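Local coordinates for hypothetical protein PA2201 (Pseudomonas aeruginosa, PDB 2FEF) that is of unknown function but is probably an immunity protein that neutralises a PoNe-type DNase toxin, at residues L153-P166 / R179-L191. Sequence-based numbering, arbitrary orientation.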
loop_
_atom_site.group_PDB
_atom_site.type_symbol
_atom_site.label_atom_id
_atom_site.label_comp_id
_atom_site.label_asym_id
_atom_site.label_seq_id
_atom_site.Cartn_x
_atom_site.Cartn_y
_atom_site.Cartn_z
ATOM N N LEU B 153 16.922 -17.181 12.770
ATOM C CA LEU B 153 17.853 -18.240 13.175
ATOM C C LEU B 153 17.222 -19.601 12.950
ATOM O O LEU B 153 17.844 -20.460 12.336
ATOM C CB LEU B 153 18.346 -18.071 14.628
ATOM C CG LEU B 153 19.545 -17.123 14.793
ATOM C CD1 LEU B 153 19.322 -15.751 14.104
ATOM C CD2 LEU B 153 19.915 -16.927 16.235
ATOM N N ALA B 154 15.982 -19.792 13.420
ATOM C CA ALA B 154 15.351 -21.129 13.298
ATOM C C ALA B 154 15.109 -21.523 11.841
ATOM O O ALA B 154 15.315 -22.705 11.463
ATOM C CB ALA B 154 14.034 -21.180 14.105
HETATM N N MSE B 155 14.733 -20.542 11.001
HETATM C CA MSE B 155 14.422 -20.890 9.611
HETATM C C MSE B 155 15.719 -21.058 8.871
HETATM O O MSE B 155 15.787 -21.819 7.938
HETATM C CB MSE B 155 13.471 -19.901 8.906
HETATM C CG MSE B 155 12.021 -19.760 9.513
HETATM SE SE MSE B 155 11.228 -21.586 9.806
HETATM C CE MSE B 155 11.580 -21.894 11.653
ATOM N N GLY B 156 16.766 -20.370 9.312
ATOM C CA GLY B 156 18.135 -20.642 8.788
ATOM C C GLY B 156 18.525 -22.121 8.948
ATOM O O GLY B 156 19.079 -22.739 8.040
ATOM N N VAL B 157 18.322 -22.644 10.137
ATOM C CA VAL B 157 18.572 -24.053 10.447
ATOM C C VAL B 157 17.632 -24.996 9.653
ATOM O O VAL B 157 18.066 -25.987 9.039
ATOM C CB VAL B 157 18.398 -24.298 11.978
ATOM C CG1 VAL B 157 18.507 -25.809 12.290
ATOM C CG2 VAL B 157 19.446 -23.531 12.811
ATOM N N LEU B 158 16.347 -24.688 9.658
ATOM C CA LEU B 158 15.327 -25.569 9.055
ATOM C C LEU B 158 15.408 -25.575 7.525
ATOM O O LEU B 158 14.939 -26.507 6.869
ATOM C CB LEU B 158 13.921 -25.136 9.527
ATOM C CG LEU B 158 13.572 -25.595 10.958
ATOM C CD1 LEU B 158 12.376 -24.892 11.452
ATOM C CD2 LEU B 158 13.350 -27.176 11.003
ATOM N N LEU B 159 15.998 -24.520 6.958
ATOM C CA LEU B 159 16.126 -24.449 5.510
ATOM C C LEU B 159 17.541 -24.646 4.991
ATOM O O LEU B 159 17.815 -24.364 3.826
ATOM C CB LEU B 159 15.474 -23.147 4.963
ATOM C CG LEU B 159 13.989 -22.986 5.324
ATOM C CD1 LEU B 159 13.437 -21.542 4.989
ATOM C CD2 LEU B 159 13.109 -24.133 4.699
ATOM N N ASP B 160 18.424 -25.164 5.836
ATOM C CA ASP B 160 19.809 -25.496 5.473
ATOM C C ASP B 160 20.518 -24.289 4.856
ATOM O O ASP B 160 21.212 -24.386 3.812
ATOM C CB ASP B 160 19.903 -26.774 4.588
ATOM C CG ASP B 160 21.364 -27.191 4.282
ATOM O OD1 ASP B 160 22.219 -27.187 5.205
ATOM O OD2 ASP B 160 21.657 -27.530 3.113
ATOM N N ALA B 161 20.340 -23.153 5.520
ATOM C CA ALA B 161 20.958 -21.883 5.126
ATOM C C ALA B 161 21.721 -21.254 6.302
ATOM O O ALA B 161 21.812 -20.031 6.417
ATOM C CB ALA B 161 19.892 -20.924 4.590
ATOM N N GLN B 162 22.279 -22.100 7.171
ATOM C CA GLN B 162 22.941 -21.625 8.403
ATOM C C GLN B 162 24.158 -20.746 8.156
ATOM O O GLN B 162 24.604 -20.042 9.055
ATOM C CB GLN B 162 23.418 -22.801 9.254
ATOM C CG GLN B 162 22.286 -23.688 9.842
ATOM C CD GLN B 162 22.811 -24.648 10.881
ATOM O OE1 GLN B 162 23.578 -24.252 11.772
ATOM N NE2 GLN B 162 22.395 -25.923 10.785
ATOM N N GLU B 163 24.739 -20.839 6.965
ATOM C CA GLU B 163 25.870 -19.994 6.620
ATOM C C GLU B 163 25.535 -18.486 6.624
ATOM O O GLU B 163 26.437 -17.639 6.632
ATOM C CB GLU B 163 26.486 -20.438 5.276
ATOM C CG GLU B 163 25.867 -19.758 4.018
ATOM C CD GLU B 163 24.614 -20.464 3.495
ATOM N N LEU B 164 24.247 -18.140 6.647
ATOM C CA LEU B 164 23.878 -16.729 6.767
ATOM C C LEU B 164 23.741 -16.239 8.220
ATOM O O LEU B 164 23.733 -15.014 8.483
ATOM C CB LEU B 164 22.583 -16.465 6.019
ATOM C CG LEU B 164 22.507 -16.768 4.522
ATOM C CD1 LEU B 164 21.041 -16.542 4.086
ATOM C CD2 LEU B 164 23.474 -15.862 3.737
ATOM N N ILE B 165 23.691 -17.191 9.155
ATOM C CA ILE B 165 23.428 -16.877 10.558
ATOM C C ILE B 165 24.537 -15.986 11.178
ATOM O O ILE B 165 24.217 -15.028 11.897
ATOM C CB ILE B 165 23.175 -18.191 11.392
ATOM C CG1 ILE B 165 21.787 -18.778 11.040
ATOM C CG2 ILE B 165 23.331 -17.917 12.898
ATOM C CD1 ILE B 165 21.560 -20.206 11.612
ATOM N N PRO B 166 25.835 -16.291 10.916
ATOM C CA PRO B 166 26.846 -15.416 11.532
ATOM C C PRO B 166 26.733 -13.947 11.201
ATOM O O PRO B 166 26.795 -13.164 12.131
ATOM C CB PRO B 166 28.184 -15.997 11.032
ATOM C CG PRO B 166 27.855 -17.490 10.892
ATOM C CD PRO B 166 26.484 -17.418 10.222
ATOM N N ARG B 179 19.587 -17.185 25.578
ATOM C CA ARG B 179 19.974 -18.594 25.617
ATOM C C ARG B 179 19.488 -19.357 24.379
ATOM O O ARG B 179 20.273 -20.033 23.706
ATOM C CB ARG B 179 19.468 -19.273 26.882
ATOM C CG ARG B 179 19.876 -20.776 26.974
ATOM C CD ARG B 179 19.592 -21.347 28.344
ATOM N NE ARG B 179 20.589 -20.947 29.325
ATOM C CZ ARG B 179 20.551 -21.289 30.614
ATOM N NH1 ARG B 179 19.545 -22.021 31.073
ATOM N NH2 ARG B 179 21.517 -20.890 31.443
ATOM N N LEU B 180 18.204 -19.218 24.075
ATOM C CA LEU B 180 17.629 -19.910 22.909
ATOM C C LEU B 180 18.300 -19.498 21.593
ATOM O O LEU B 180 18.691 -20.358 20.800
ATOM C CB LEU B 180 16.100 -19.728 22.820
ATOM C CG LEU B 180 15.460 -20.279 21.532
ATOM C CD1 LEU B 180 15.609 -21.806 21.397
ATOM C CD2 LEU B 180 14.005 -19.864 21.412
ATOM N N LEU B 181 18.450 -18.198 21.370
ATOM C CA LEU B 181 19.089 -17.744 20.126
ATOM C C LEU B 181 20.531 -18.259 20.042
ATOM O O LEU B 181 20.993 -18.636 18.948
ATOM C CB LEU B 181 19.053 -16.204 19.975
ATOM C CG LEU B 181 17.665 -15.552 19.811
ATOM C CD1 LEU B 181 17.761 -13.992 19.746
ATOM C CD2 LEU B 181 16.847 -16.173 18.629
ATOM N N ASP B 182 21.237 -18.281 21.177
ATOM C CA ASP B 182 22.578 -18.877 21.219
ATOM C C ASP B 182 22.597 -20.377 20.871
ATOM O O ASP B 182 23.465 -20.812 20.094
ATOM C CB ASP B 182 23.275 -18.639 22.565
ATOM C CG ASP B 182 23.768 -17.194 22.735
ATOM O OD1 ASP B 182 23.714 -16.408 21.765
ATOM O OD2 ASP B 182 24.226 -16.860 23.856
ATOM N N TYR B 183 21.662 -21.160 21.416
ATOM C CA TYR B 183 21.506 -22.566 20.999
ATOM C C TYR B 183 21.207 -22.721 19.514
ATOM O O TYR B 183 21.796 -23.578 18.860
ATOM C CB TYR B 183 20.443 -23.289 21.833
ATOM C CG TYR B 183 21.024 -23.876 23.100
ATOM C CD1 TYR B 183 21.356 -23.063 24.172
ATOM C CD2 TYR B 183 21.219 -25.254 23.226
ATOM C CE1 TYR B 183 21.893 -23.594 25.346
ATOM C CE2 TYR B 183 21.751 -25.799 24.400
ATOM C CZ TYR B 183 22.088 -24.951 25.452
ATOM O OH TYR B 183 22.626 -25.455 26.612
ATOM N N LEU B 184 20.293 -21.900 18.986
ATOM C CA LEU B 184 19.948 -21.967 17.556
ATOM C C LEU B 184 21.123 -21.629 16.645
ATOM O O LEU B 184 21.279 -22.229 15.591
ATOM C CB LEU B 184 18.741 -21.088 17.230
ATOM C CG LEU B 184 17.423 -21.546 17.879
ATOM C CD1 LEU B 184 16.289 -20.579 17.552
ATOM C CD2 LEU B 184 17.086 -22.994 17.433
ATOM N N GLY B 185 21.937 -20.654 17.036
ATOM C CA GLY B 185 23.086 -20.265 16.222
ATOM C C GLY B 185 24.419 -20.890 16.559
ATOM O O GLY B 185 25.428 -20.583 15.907
ATOM N N ALA B 186 24.428 -21.769 17.560
ATOM C CA ALA B 186 25.666 -22.313 18.126
ATOM C C ALA B 186 26.585 -22.956 17.088
ATOM O O ALA B 186 27.771 -22.626 17.028
ATOM C CB ALA B 186 25.354 -23.302 19.254
ATOM N N ALA B 187 26.030 -23.849 16.265
ATOM C CA ALA B 187 26.807 -24.572 15.243
ATOM C C ALA B 187 27.301 -23.617 14.188
ATOM O O ALA B 187 28.437 -23.729 13.736
ATOM C CB ALA B 187 25.968 -25.665 14.582
ATOM N N ALA B 188 26.431 -22.688 13.784
ATOM C CA ALA B 188 26.762 -21.708 12.757
ATOM C C ALA B 188 27.931 -20.793 13.143
ATOM O O ALA B 188 28.782 -20.478 12.305
ATOM C CB ALA B 188 25.530 -20.871 12.416
ATOM N N LEU B 189 27.954 -20.389 14.409
ATOM C CA LEU B 189 28.913 -19.415 14.926
ATOM C C LEU B 189 30.119 -20.062 15.597
ATOM O O LEU B 189 31.129 -19.385 15.844
ATOM C CB LEU B 189 28.214 -18.547 15.958
ATOM C CG LEU B 189 27.327 -17.407 15.464
ATOM C CD1 LEU B 189 26.201 -17.142 16.472
ATOM C CD2 LEU B 189 28.170 -16.146 15.227
ATOM N N GLY B 190 29.998 -21.354 15.906
ATOM C CA GLY B 190 31.013 -22.083 16.683
ATOM C C GLY B 190 31.022 -21.667 18.146
ATOM O O GLY B 190 32.082 -21.530 18.770
ATOM N N LEU B 191 29.834 -21.465 18.703
ATOM C CA LEU B 191 29.697 -21.088 20.103
ATOM C C LEU B 191 30.097 -22.237 21.003
ATOM O O LEU B 191 29.744 -23.389 20.741
ATOM C CB LEU B 191 28.253 -20.688 20.417
ATOM C CG LEU B 191 27.732 -19.405 19.793
ATOM C CD1 LEU B 191 26.308 -19.200 20.291
ATOM C CD2 LEU B 191 28.633 -18.177 20.103
HETATM O O HOH W 1 23.479 -23.067 14.298
#
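The flat amide of Gln162 meets helix 179-189 through its OE1, which lies 4.0 Å from Ala187 CB. No direct hydrogen bond joins the two segments; a water does so instead. It donates to Gln162 OE1 (2.8 Å) from about 40° out of the amide plane. It also donates to Leu184 O and accepts from Ala188 N (3.0 Å). The Tyr183 ring has Arg179 O at its edge, in plane, and meets Phe211 with planes at about 35°. Two consecutive helices, 146-158 and 165-172, joined by a short turn, pack against helix 179-189 in this all-helical fold. Helix 146-158 ends in a Schellman motif, with Asp160 as the C-prime residue at positive phi. The chain then turns through Gln162 into helix 165-172. Helix 179-189 runs at 37° to 153-158, and its C-terminal end meets the start of helix 165-172. It is kinked where Ala187 N and Ala188 N lack the regular helical bonds. The water takes the place of one of them, filling the break between Leu184 O and Ala188 N.

Below the kink the packing is apolar. Leu153 and Leu184 meet CB to CB at 4.0 Å. The Leu153 side chain crosses that of Leu181 at about a right angle and brings CD2 to Leu181 CB. Ala154 CB touches Leu184 CD1. Leu150 and Tyr146 extend this row to Leu184 and Leu181. Val157 CG2 lies 3.6 Å from Leu184 O, and Ala154 and Val157 also touch helix 258-267.

Beyond the kink, Ala188 CB sits against Ile165 CB and CG2, both at 3.7 Å. Ile165 CG2 is anti to the backbone N, which carries this methyl to Gly185 CA as well. Pro166 covers the last turn. Leu189 CD2 packs alongside its CA and CB, while Pro166 CG lies 3.4 Å from Ala188 O.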